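Local coordinates for cystatin-F (Homo sapiens, PDB 2CH9), which inhibits papain-like cysteine proteases such as papain and cathepsin L, with lower affinity than other cystatins, and forms a disulfide-linked homodimer, at residues R35-K40 with C105-W110; K40-N43 with F49-K52; A59-Q62 with K68-L71; T78-K81 with H85-L88. One frame throughout, in Å; residues are numbered along the deposited sequence.

Contact 1 (R35-K40 with C105-W110); sequences RYSVEK and CYSEVW. With NAG (2-acetamido-2-deoxy-beta-D-glucopyranose), chain B.
With OG of Ser37 turned anti to its own carbonyl carbon (chi1 -62°) and OG of Ser107 set between backbone N and carbonyl carbon (chi1 72°), the two hydroxyls meet tip to tip where the backbones of segments 35-40 and 105-110 come nearest. The Ser107 OG to Ser37 OG distance is 2.8 Å, and Ser107 is the donor, since the Ser37 hydroxyl is also bonded to Ala33 O one helical turn back. Small residues permit this approach: the CA atoms of Ser37 and Ser107 lie 6.5 Å apart, whereas the axes of the two segments come no closer than 8.8 Å, their directions 111° apart. Val109, two residues on and the next to face the helix, divides its methyls: Val109 CG2 presses on Ser37 OG at 3.2 Å, while Val109 CG1 reaches Tyr36 CD2 at 3.9 Å, the Tyr36 and Val109 side chains crossing at about a right angle. The Tyr36 ring is also stacked with Phe118. Lys40, on the helix and clear of the strand, extends NZ to O7 of the glycan sugar NAG, 3.0 Å away. Tyr36, Ser37, Ser107 and Val109 thus lie where helix packs on antiparallel sheet, as in the cystatin fold. Both serines are buried; Ser107 OG donates to Ser37 OG, which in turn is hydrogen-bonded to Ala33 O, so both hydroxyls are accommodated in one relay of hydrogen bonds.

Contact 2 (K40-N43 with F49-K52); sequences KFNN and FLFK. With NAG (2-acetamido-2-deoxy-beta-D-glucopyranose), chain B.
Where helix 28-44 ends and strand 49-63 begins, the cystatin chain reverses direction, and Asn42 pins the last turn of the helix to the first residues of the strand. Its side-chain amide grips the backbone of Phe51 twice. Phe51 N donates to Asn42 OD1 at 2.8 Å with an N-H...O angle of 165°, the donor tilted from the carbonyl plane, and Asn42 ND2 returns a bond to Phe51 O at 3.1 Å, with that oxygen lying almost exactly in the amide plane. Two bonds to one residue fix the rotation of the amide. Asn42 OD1 also accepts from a water 2.9 Å away, which donates to Phe49 O as well. Beside these bonds, Phe41 swings CG anti to its backbone N (chi1 -175°) and directs the edge of its ring at one face of Phe51: Phe41 CE2 lies 3.9 Å from Phe51 CG, the centroids are 5.1 Å apart and the planes stand at 57°. CD2 of Leu50 packs against the Asn42 amide. ND2 of Asn43 is covalently joined to C1 of NAG. The edge-to-face pair and the two amide bonds join helix to sheet; a helix packed across an antiparallel sheet is the hallmark of the cystatin fold.

Contact 3 (A59-Q62 with K68-L71); sequences ALVQ and KYML
Val61 and Tyr69 lie side by side on the face of the sheet they share with Ala59 and Leu71. Val61 CG2, anti to its backbone N, rests over one face of the Tyr69 ring, 4.1 Å from the centroid and 29° off the ring normal, a CH-pi contact. Further along the same face, CD2 of Leu71 reaches CB of Ala59 at 3.8 Å, and helix 28-44 packs on Ala59, Tyr69 and Leu71. On the reverse face, Leu60 and Met70 touch through their CB atoms, 4.1 Å apart, and Met70 of the second subunit packs on Met70. The pairing beneath is that of the antiparallel hairpin of strands 49-63 and 67-78: Leu60 with Met70 and Gln62 with Lys68 are hydrogen-bonded pairs, and Val61 with Tyr69 and Ala59 with Leu71 are non-hydrogen-bonded ones. Leu60 N to Met70 O measures 2.8 Å, and Lys68 N to Gln62 O, also 2.8 Å, is nearly straight at 176°. In cystatins the turn of this hairpin is a secondary area of contact with the protease, and Gln62 opens that motif. Gln62 OE1 comes to 3.6 Å from Met70 CE, and Gln62 NE2 donates to O of Gly18, the reactive-site residue. At the polar edge a water donates to Gln62 OE1 at 2.8 Å and accepts from Lys68 NZ at 3.0 Å, while Lys68 NZ also forms a salt bridge with Glu108.

Contact 4 (T78-K81 with H85-L88); sequences TTCK and HLRL. With ZN (zinc ion), chain F.
Leu86 makes the close packing of this contact, reaching segment 78-81 through a single methyl. Leu86 CD1 lies 3.8 Å from CB of Cys80 and 3.7 Å from O of Lys81, so the methyl sits against both the disulfide arm and the backbone that follows it. Cys80 turns SG anti to its own carbonyl carbon (chi1 -75°), which keeps the sulfur near the same methyl while it is joined to Cys91 by a disulfide. The chain bends at Thr79 and Cys80, and the corner is held by an ST turn: Cys80 N donates to Thr78 OG1 at 3.3 Å, with an angle of 160°. Thr78 OG1 is also hydrogen-bonded to Leu50 O, tying the turn to strand 49-63.

The other side of the contact is looser and relies on water. The CA atoms of Cys80 and Leu86 are still 6.9 Å apart, too far for strand-like pairing, and a water spans the backbones instead, donating to Lys81 O at 2.7 Å and accepting from Leu86 N at 3.1 Å. His85 lies exposed beyond it, and its imidazole ND1 binds a zinc ion at 2.1 Å; three waters also coordinate the metal. Arg87, likewise exposed, forms a salt bridge with Asp90.

Both segments belong to the excursion between strands 67-78 and 102-112. Backbone hydrogen bonds join Thr78 and Cys80 to Leu50 at the start of strand 49-63, and the buried Leu88 packs on Leu50 and, on helix 28-44, on Arg35, Val38, Glu39 and Asn42.

How the contacts relate
From the N terminus, helix 28-44 enters both contact 1 and contact 2, which share Lys40. Contact 2 closes first, a short loop from the helix to the start of strand 49-63. Contact 3 follows in series, closing the hairpin of strands 49-63 and 67-78, and contact 4 then closes a small loop in the excursion after strand 67-78. Contact 1 makes the longest closure, from helix to strand 102-112, and encloses contacts 3 and 4. Contacts 2 and 4 meet where Phe51 O packs against Leu88 CD2, whereas contact 3 lies on the opposite side of the chain's centre, joined to contact 1 by backbone hydrogen bonds from Tyr69 to Val109 and Leu71 to Ser107.

Contact 1 (R35-K40 with C105-W110)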
loop_
_atom_site.group_PDB
_atom_site.type_symbol
_atom_site.label_atom_id
_atom_site.label_comp_id
_atom_site.label_asym_id
_atom_site.label_seq_id
_atom_site.Cartn_x
_atom_site.Cartn_y
_atom_site.Cartn_z
ATOM N N ARG A 35 8.967 -13.562 6.747
ATOM C CA ARG A 35 8.604 -14.566 7.756
ATOM C C ARG A 35 7.249 -14.266 8.394
ATOM O O ARG A 35 6.421 -15.171 8.558
ATOM C CB ARG A 35 9.694 -14.697 8.838
ATOM C CG ARG A 35 9.360 -15.662 9.985
ATOM C CD ARG A 35 9.023 -17.101 9.502
ATOM N NE ARG A 35 10.104 -17.690 8.715
ATOM C CZ ARG A 35 11.207 -18.244 9.221
ATOM N NH1 ARG A 35 11.400 -18.314 10.534
ATOM N NH2 ARG A 35 12.128 -18.728 8.397
ATOM N N TYR A 36 7.013 -13.012 8.770
ATOM C CA TYR A 36 5.681 -12.639 9.264
ATOM C C TYR A 36 4.571 -12.980 8.269
ATOM O O TYR A 36 3.498 -13.465 8.658
ATOM C CB TYR A 36 5.613 -11.166 9.602
ATOM C CG TYR A 36 6.440 -10.790 10.784
ATOM C CD1 TYR A 36 6.474 -11.598 11.926
ATOM C CD2 TYR A 36 7.155 -9.598 10.795
ATOM C CE1 TYR A 36 7.240 -11.227 13.038
ATOM C CE2 TYR A 36 7.922 -9.225 11.887
ATOM C CZ TYR A 36 7.954 -10.034 13.000
ATOM O OH TYR A 36 8.705 -9.645 14.074
ATOM N N SER A 37 4.840 -12.736 6.986
ATOM C CA SER A 37 3.850 -12.968 5.928
ATOM C C SER A 37 3.434 -14.431 5.868
ATOM O O SER A 37 2.236 -14.750 5.842
ATOM C CB SER A 37 4.415 -12.540 4.577
ATOM O OG SER A 37 4.699 -11.167 4.608
ATOM N N VAL A 38 4.425 -15.326 5.867
ATOM C CA VAL A 38 4.116 -16.749 5.763
ATOM C C VAL A 38 3.472 -17.301 7.037
ATOM O O VAL A 38 2.665 -18.233 6.981
ATOM C CB VAL A 38 5.309 -17.581 5.290
ATOM C CG1 VAL A 38 6.337 -17.799 6.422
ATOM C CG2 VAL A 38 4.796 -18.897 4.695
ATOM N N GLU A 39 3.795 -16.683 8.171
ATOM C CA GLU A 39 3.150 -17.004 9.437
ATOM C C GLU A 39 1.687 -16.553 9.462
ATOM O O GLU A 39 0.836 -17.256 10.000
ATOM C CB GLU A 39 3.944 -16.412 10.611
ATOM C CG GLU A 39 5.316 -17.052 10.772
ATOM C CD GLU A 39 6.094 -16.502 11.944
ATOM O OE1 GLU A 39 5.807 -15.361 12.381
ATOM O OE2 GLU A 39 6.996 -17.217 12.434
ATOM N N LYS A 40 1.397 -15.394 8.865
ATOM C CA LYS A 40 0.012 -14.966 8.637
ATOM C C LYS A 40 -0.699 -15.981 7.742
ATOM O O LYS A 40 -1.842 -16.337 8.012
ATOM C CB LYS A 40 -0.050 -13.566 8.022
ATOM C CG LYS A 40 -1.451 -13.056 7.687
ATOM C CD LYS A 40 -2.159 -12.593 8.945
ATOM C CE LYS A 40 -3.399 -11.773 8.622
ATOM N NZ LYS A 40 -3.742 -10.915 9.806
ATOM N N CYS A 105 2.853 -14.778 -3.517
ATOM C CA CYS A 105 2.108 -13.859 -2.671
ATOM C C CYS A 105 2.553 -12.410 -2.833
ATOM O O CYS A 105 3.692 -12.127 -3.198
ATOM C CB CYS A 105 2.254 -14.251 -1.196
ATOM S SG CYS A 105 1.731 -15.917 -0.794
ATOM N N TYR A 106 1.629 -11.499 -2.566
ATOM C CA TYR A 106 1.960 -10.125 -2.281
ATOM C C TYR A 106 1.554 -9.870 -0.833
ATOM O O TYR A 106 0.459 -10.243 -0.408
ATOM C CB TYR A 106 1.220 -9.163 -3.222
ATOM C CG TYR A 106 1.420 -7.721 -2.807
ATOM C CD1 TYR A 106 2.605 -7.041 -3.121
ATOM C CD2 TYR A 106 0.447 -7.043 -2.051
ATOM C CE1 TYR A 106 2.814 -5.737 -2.718
ATOM C CE2 TYR A 106 0.651 -5.724 -1.645
ATOM C CZ TYR A 106 1.837 -5.079 -1.991
ATOM O OH TYR A 106 2.048 -3.779 -1.601
ATOM N N SER A 107 2.437 -9.242 -0.070
ATOM C CA SER A 107 2.087 -8.861 1.273
ATOM C C SER A 107 2.503 -7.439 1.641
ATOM O O SER A 107 3.445 -6.866 1.063
ATOM C CB SER A 107 2.678 -9.847 2.285
ATOM O OG SER A 107 4.074 -9.672 2.376
ATOM N N GLU A 108 1.776 -6.880 2.606
ATOM C CA GLU A 108 2.195 -5.666 3.295
ATOM C C GLU A 108 2.309 -6.023 4.758
ATOM O O GLU A 108 1.424 -6.683 5.317
ATOM C CB GLU A 108 1.207 -4.530 3.051
ATOM C CG GLU A 108 1.285 -4.031 1.617
ATOM C CD GLU A 108 0.220 -3.038 1.217
ATOM O OE1 GLU A 108 -0.656 -2.651 2.041
ATOM O OE2 GLU A 108 0.258 -2.639 0.035
ATOM N N VAL A 109 3.422 -5.615 5.360
ATOM C CA VAL A 109 3.766 -5.969 6.723
ATOM C C VAL A 109 4.219 -4.684 7.395
ATOM O O VAL A 109 5.154 -4.013 6.913
ATOM C CB VAL A 109 4.957 -6.961 6.752
ATOM C CG1 VAL A 109 5.368 -7.269 8.176
ATOM C CG2 VAL A 109 4.630 -8.245 5.982
ATOM N N TRP A 110 3.561 -4.330 8.493
ATOM C CA TRP A 110 3.883 -3.112 9.227
ATOM C C TRP A 110 4.616 -3.487 10.504
ATOM O O TRP A 110 4.092 -4.256 11.321
ATOM C CB TRP A 110 2.603 -2.328 9.551
ATOM C CG TRP A 110 2.843 -0.985 10.217
ATOM C CD1 TRP A 110 3.693 0.017 9.798
ATOM C CD2 TRP A 110 2.208 -0.495 11.402
ATOM N NE1 TRP A 110 3.623 1.086 10.656
ATOM C CE2 TRP A 110 2.721 0.804 11.648
ATOM C CE3 TRP A 110 1.245 -1.018 12.271
ATOM C CZ2 TRP A 110 2.309 1.579 12.740
ATOM C CZ3 TRP A 110 0.841 -0.253 13.351
ATOM C CH2 TRP A 110 1.373 1.038 13.575
HETATM C C1 NAG B . -5.387 -16.358 13.152
HETATM C C2 NAG B . -5.859 -14.904 13.257
HETATM C C3 NAG B . -6.964 -14.785 14.309
HETATM C C4 NAG B . -8.094 -15.771 14.029
HETATM C C5 NAG B . -7.627 -17.176 13.646
HETATM C C6 NAG B . -8.797 -17.617 12.796
HETATM C C7 NAG B . -4.145 -13.220 12.675
HETATM C C8 NAG B . -3.270 -12.137 13.247
HETATM N N2 NAG B . -4.760 -13.996 13.570
HETATM O O3 NAG B . -7.517 -13.490 14.259
HETATM O O4 NAG B . -9.042 -15.815 15.090
HETATM O O5 NAG B . -6.486 -17.178 12.793
HETATM O O6 NAG B . -9.284 -18.925 12.974
HETATM O O7 NAG B . -4.264 -13.354 11.456
#

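Contact 2 (K40-N43 with F49-K52)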
loop_
_atom_site.group_PDB
_atom_site.type_symbol
_atom_site.label_atom_id
_atom_site.label_comp_id
_atom_site.label_asym_id
_atom_site.label_seq_id
_atom_site.Cartn_x
_atom_site.Cartn_y
_atom_site.Cartn_z
ATOM N N LYS A 40 1.397 -15.394 8.865
ATOM C CA LYS A 40 0.012 -14.966 8.637
ATOM C C LYS A 40 -0.699 -15.981 7.742
ATOM O O LYS A 40 -1.842 -16.337 8.012
ATOM C CB LYS A 40 -0.050 -13.566 8.022
ATOM C CG LYS A 40 -1.451 -13.056 7.687
ATOM C CD LYS A 40 -2.159 -12.593 8.945
ATOM C CE LYS A 40 -3.399 -11.773 8.622
ATOM N NZ LYS A 40 -3.742 -10.915 9.806
ATOM N N PHE A 41 -0.008 -16.461 6.706
ATOM C CA PHE A 41 -0.547 -17.498 5.813
ATOM C C PHE A 41 -0.872 -18.778 6.576
ATOM O O PHE A 41 -1.967 -19.325 6.425
ATOM C CB PHE A 41 0.425 -17.821 4.659
ATOM C CG PHE A 41 -0.136 -18.798 3.651
ATOM C CD1 PHE A 41 -0.878 -18.346 2.562
ATOM C CD2 PHE A 41 0.066 -20.167 3.796
ATOM C CE1 PHE A 41 -1.407 -19.233 1.625
ATOM C CE2 PHE A 41 -0.467 -21.072 2.875
ATOM C CZ PHE A 41 -1.204 -20.606 1.783
ATOM N N ASN A 42 0.081 -19.270 7.371
ATOM C CA ASN A 42 -0.172 -20.500 8.168
ATOM C C ASN A 42 -1.330 -20.314 9.144
ATOM O O ASN A 42 -2.138 -21.219 9.325
ATOM C CB ASN A 42 1.086 -21.002 8.900
ATOM C CG ASN A 42 2.228 -21.344 7.947
ATOM O OD1 ASN A 42 2.008 -21.869 6.853
ATOM N ND2 ASN A 42 3.458 -21.039 8.359
ATOM N N ASN A 43 -1.425 -19.133 9.745
ATOM C CA ASN A 43 -2.516 -18.849 10.652
ATOM C C ASN A 43 -3.886 -18.831 9.968
ATOM O O ASN A 43 -4.902 -19.155 10.595
ATOM C CB ASN A 43 -2.295 -17.530 11.390
ATOM C CG ASN A 43 -3.351 -17.295 12.465
ATOM O OD1 ASN A 43 -3.308 -17.910 13.538
ATOM N ND2 ASN A 43 -4.323 -16.416 12.167
ATOM N N PHE A 49 0.350 -29.147 6.648
ATOM C CA PHE A 49 1.745 -28.743 6.826
ATOM C C PHE A 49 1.918 -27.227 6.919
ATOM O O PHE A 49 1.102 -26.460 6.396
ATOM C CB PHE A 49 2.616 -29.282 5.689
ATOM C CG PHE A 49 2.706 -30.784 5.644
ATOM C CD1 PHE A 49 3.516 -31.475 6.541
ATOM C CD2 PHE A 49 1.988 -31.506 4.696
ATOM C CE1 PHE A 49 3.606 -32.864 6.501
ATOM C CE2 PHE A 49 2.073 -32.906 4.652
ATOM C CZ PHE A 49 2.882 -33.582 5.556
ATOM N N LEU A 50 2.988 -26.803 7.585
ATOM C CA LEU A 50 3.364 -25.395 7.602
ATOM C C LEU A 50 4.046 -25.001 6.280
ATOM O O LEU A 50 4.779 -25.792 5.676
ATOM C CB LEU A 50 4.311 -25.082 8.770
ATOM C CG LEU A 50 3.889 -25.219 10.231
ATOM C CD1 LEU A 50 5.117 -25.022 11.115
ATOM C CD2 LEU A 50 2.790 -24.228 10.599
ATOM N N PHE A 51 3.807 -23.771 5.847
ATOM C CA PHE A 51 4.515 -23.211 4.704
ATOM C C PHE A 51 5.641 -22.323 5.203
ATOM O O PHE A 51 5.615 -21.883 6.346
ATOM C CB PHE A 51 3.556 -22.420 3.820
ATOM C CG PHE A 51 2.720 -23.278 2.909
ATOM C CD1 PHE A 51 1.799 -24.185 3.426
ATOM C CD2 PHE A 51 2.840 -23.162 1.524
ATOM C CE1 PHE A 51 1.014 -24.979 2.574
ATOM C CE2 PHE A 51 2.066 -23.948 0.664
ATOM C CZ PHE A 51 1.149 -24.857 1.190
ATOM N N LYS A 52 6.615 -22.051 4.337
ATOM C CA LYS A 52 7.753 -21.204 4.676
ATOM C C LYS A 52 8.109 -20.332 3.471
ATOM O O LYS A 52 7.976 -20.762 2.310
ATOM C CB LYS A 52 8.942 -22.089 5.079
ATOM C CG LYS A 52 10.219 -21.376 5.510
ATOM C CD LYS A 52 11.291 -22.396 5.864
ATOM C CE LYS A 52 12.574 -21.738 6.311
ATOM N NZ LYS A 52 13.637 -22.747 6.622
HETATM C C1 NAG B . -5.387 -16.358 13.152
HETATM C C2 NAG B . -5.859 -14.904 13.257
HETATM C C3 NAG B . -6.964 -14.785 14.309
HETATM C C4 NAG B . -8.094 -15.771 14.029
HETATM C C5 NAG B . -7.627 -17.176 13.646
HETATM C C6 NAG B . -8.797 -17.617 12.796
HETATM C C7 NAG B . -4.145 -13.220 12.675
HETATM C C8 NAG B . -3.270 -12.137 13.247
HETATM N N2 NAG B . -4.760 -13.996 13.570
HETATM O O3 NAG B . -7.517 -13.490 14.259
HETATM O O4 NAG B . -9.042 -15.815 15.090
HETATM O O5 NAG B . -6.486 -17.178 12.793
HETATM O O6 NAG B . -9.284 -18.925 12.974
HETATM O O7 NAG B . -4.264 -13.354 11.456
HETATM O O HOH W 1 0.123 -24.111 7.090
#

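Contact 3 (A59-Q62 with K68-L71)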
loop_
_atom_site.group_PDB
_atom_site.type_symbol
_atom_site.label_atom_id
_atom_site.label_comp_id
_atom_site.label_asym_id
_atom_site.label_seq_id
_atom_site.Cartn_x
_atom_site.Cartn_y
_atom_site.Cartn_z
ATOM N N ALA A 59 10.788 -6.023 -3.255
ATOM C CA ALA A 59 10.539 -5.449 -1.930
ATOM C C ALA A 59 10.589 -3.925 -2.006
ATOM O O ALA A 59 11.500 -3.360 -2.632
ATOM C CB ALA A 59 11.570 -5.949 -0.931
ATOM N N LEU A 60 9.622 -3.285 -1.356
ATOM C CA LEU A 60 9.627 -1.839 -1.117
ATOM C C LEU A 60 9.429 -1.655 0.378
ATOM O O LEU A 60 8.842 -2.507 1.034
ATOM C CB LEU A 60 8.481 -1.107 -1.853
ATOM C CG LEU A 60 8.416 -1.065 -3.381
ATOM C CD1 LEU A 60 7.031 -0.685 -3.886
ATOM C CD2 LEU A 60 9.467 -0.115 -3.987
ATOM N N VAL A 61 9.926 -0.547 0.913
ATOM C CA VAL A 61 9.701 -0.240 2.314
ATOM C C VAL A 61 9.244 1.217 2.377
ATOM O O VAL A 61 9.710 2.059 1.627
ATOM C CB VAL A 61 10.959 -0.483 3.148
ATOM C CG1 VAL A 61 12.113 0.439 2.672
ATOM C CG2 VAL A 61 10.683 -0.317 4.639
ATOM N N GLN A 62 8.277 1.496 3.236
ATOM C CA GLN A 62 7.791 2.845 3.383
ATOM C C GLN A 62 7.854 3.222 4.854
ATOM O O GLN A 62 7.495 2.411 5.718
ATOM C CB GLN A 62 6.359 2.908 2.849
ATOM C CG GLN A 62 5.663 4.254 2.974
ATOM C CD GLN A 62 4.231 4.199 2.455
ATOM O OE1 GLN A 62 3.594 3.139 2.487
ATOM N NE2 GLN A 62 3.732 5.320 1.942
ATOM N N LYS A 68 6.713 -0.022 6.860
ATOM C CA LYS A 68 5.750 -0.836 6.113
ATOM C C LYS A 68 6.461 -1.475 4.925
ATOM O O LYS A 68 7.001 -0.771 4.049
ATOM C CB LYS A 68 4.573 0.010 5.620
ATOM C CG LYS A 68 3.440 -0.808 4.998
ATOM C CD LYS A 68 2.577 0.020 4.097
ATOM C CE LYS A 68 1.123 -0.303 4.357
ATOM N NZ LYS A 68 0.208 0.091 3.254
ATOM N N TYR A 69 6.488 -2.804 4.906
ATOM C CA TYR A 69 7.099 -3.541 3.799
ATOM C C TYR A 69 6.054 -3.918 2.790
ATOM O O TYR A 69 4.950 -4.326 3.148
ATOM C CB TYR A 69 7.817 -4.783 4.304
ATOM C CG TYR A 69 8.977 -4.449 5.195
ATOM C CD1 TYR A 69 10.233 -4.140 4.659
ATOM C CD2 TYR A 69 8.820 -4.387 6.576
ATOM C CE1 TYR A 69 11.294 -3.813 5.486
ATOM C CE2 TYR A 69 9.881 -4.057 7.404
ATOM C CZ TYR A 69 11.104 -3.776 6.858
ATOM O OH TYR A 69 12.141 -3.468 7.699
ATOM N N MET A 70 6.359 -3.714 1.518
ATOM C CA MET A 70 5.502 -4.221 0.454
ATOM C C MET A 70 6.340 -5.279 -0.244
ATOM O O MET A 70 7.384 -4.951 -0.812
ATOM C CB MET A 70 5.107 -3.097 -0.513
ATOM C CG MET A 70 4.420 -1.950 0.189
ATOM S SD MET A 70 4.172 -0.534 -0.873
ATOM C CE MET A 70 3.022 0.409 0.140
ATOM N N LEU A 71 5.893 -6.534 -0.193
ATOM C CA LEU A 71 6.735 -7.660 -0.589
ATOM C C LEU A 71 6.086 -8.532 -1.640
ATOM O O LEU A 71 4.882 -8.770 -1.613
ATOM C CB LEU A 71 7.088 -8.542 0.610
ATOM C CG LEU A 71 7.708 -7.937 1.864
ATOM C CD1 LEU A 71 7.965 -9.054 2.845
ATOM C CD2 LEU A 71 9.023 -7.186 1.561
HETATM O O HOH W 2 0.802 3.048 2.833
#

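Contact 4 (T78-K81 with H85-L88)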
loop_
_atom_site.group_PDB
_atom_site.type_symbol
_atom_site.label_atom_id
_atom_site.label_comp_id
_atom_site.label_asym_id
_atom_site.label_seq_id
_atom_site.Cartn_x
_atom_site.Cartn_y
_atom_site.Cartn_z
ATOM N N THR A 78 6.339 -27.045 3.595
ATOM C CA THR A 78 7.427 -27.759 4.264
ATOM C C THR A 78 6.970 -29.144 4.731
ATOM O O THR A 78 5.801 -29.509 4.586
ATOM C CB THR A 78 7.973 -26.981 5.492
ATOM O OG1 THR A 78 6.999 -26.994 6.542
ATOM C CG2 THR A 78 8.310 -25.551 5.139
ATOM N N THR A 79 7.899 -29.904 5.307
ATOM C CA THR A 79 7.607 -31.242 5.818
ATOM C C THR A 79 7.214 -31.216 7.304
ATOM O O THR A 79 7.087 -32.268 7.937
ATOM C CB THR A 79 8.819 -32.194 5.645
ATOM O OG1 THR A 79 9.938 -31.673 6.370
ATOM C CG2 THR A 79 9.194 -32.350 4.178
ATOM N N CYS A 80 7.040 -30.015 7.853
ATOM C CA CYS A 80 6.658 -29.849 9.248
ATOM C C CYS A 80 5.168 -29.717 9.366
ATOM O O CYS A 80 4.569 -28.847 8.747
ATOM C CB CYS A 80 7.259 -28.584 9.832
ATOM S SG CYS A 80 9.000 -28.602 10.224
ATOM N N LYS A 81 4.577 -30.564 10.198
ATOM C CA LYS A 81 3.140 -30.516 10.442
ATOM C C LYS A 81 2.739 -29.280 11.250
ATOM O O LYS A 81 3.486 -28.805 12.120
ATOM C CB LYS A 81 2.660 -31.810 11.107
ATOM C CG LYS A 81 2.517 -32.965 10.125
ATOM C CD LYS A 81 1.695 -34.089 10.720
ATOM C CE LYS A 81 1.556 -35.237 9.739
ATOM N NZ LYS A 81 0.479 -36.197 10.148
ATOM N N HIS A 85 3.865 -27.159 17.257
ATOM C CA HIS A 85 4.750 -26.154 17.855
ATOM C C HIS A 85 6.139 -26.186 17.257
ATOM O O HIS A 85 7.136 -26.070 17.984
ATOM C CB HIS A 85 4.838 -26.312 19.378
ATOM C CG HIS A 85 3.507 -26.404 20.043
ATOM N ND1 HIS A 85 2.773 -25.284 20.390
ATOM C CD2 HIS A 85 2.767 -27.482 20.404
ATOM C CE1 HIS A 85 1.634 -25.669 20.935
ATOM N NE2 HIS A 85 1.611 -26.996 20.964
ATOM N N LEU A 86 6.188 -26.334 15.932
ATOM C CA LEU A 86 7.442 -26.430 15.208
ATOM C C LEU A 86 7.889 -25.080 14.698
ATOM O O LEU A 86 7.086 -24.284 14.199
ATOM C CB LEU A 86 7.329 -27.442 14.060
ATOM C CG LEU A 86 7.116 -28.894 14.534
ATOM C CD1 LEU A 86 6.798 -29.809 13.354
ATOM C CD2 LEU A 86 8.312 -29.413 15.358
ATOM N N ARG A 87 9.185 -24.831 14.821
ATOM C CA ARG A 87 9.786 -23.576 14.389
ATOM C C ARG A 87 10.212 -23.633 12.917
ATOM O O ARG A 87 10.893 -24.569 12.491
ATOM C CB ARG A 87 10.954 -23.186 15.325
ATOM C CG ARG A 87 11.863 -24.359 15.757
ATOM C CD ARG A 87 12.772 -24.072 16.981
ATOM N NE ARG A 87 13.378 -22.727 16.991
ATOM C CZ ARG A 87 14.189 -22.233 16.054
ATOM N NH1 ARG A 87 14.497 -22.946 14.976
ATOM N NH2 ARG A 87 14.674 -21.004 16.183
ATOM N N LEU A 88 9.797 -22.627 12.152
ATOM C CA LEU A 88 10.048 -22.578 10.712
ATOM C C LEU A 88 11.513 -22.534 10.277
ATOM O O LEU A 88 11.837 -23.056 9.213
ATOM C CB LEU A 88 9.304 -21.408 10.073
ATOM C CG LEU A 88 7.818 -21.615 9.846
ATOM C CD1 LEU A 88 7.185 -20.305 9.422
ATOM C CD2 LEU A 88 7.645 -22.679 8.775
HETATM ZN ZN ZN F . 3.283 -23.303 20.179
HETATM O O HOH W 3 3.813 -26.954 14.096
HETATM O O HOH W 4 2.655 -23.094 22.226
HETATM O O HOH W 5 2.185 -22.353 18.954
HETATM O O HOH W 6 4.890 -22.889 18.838
#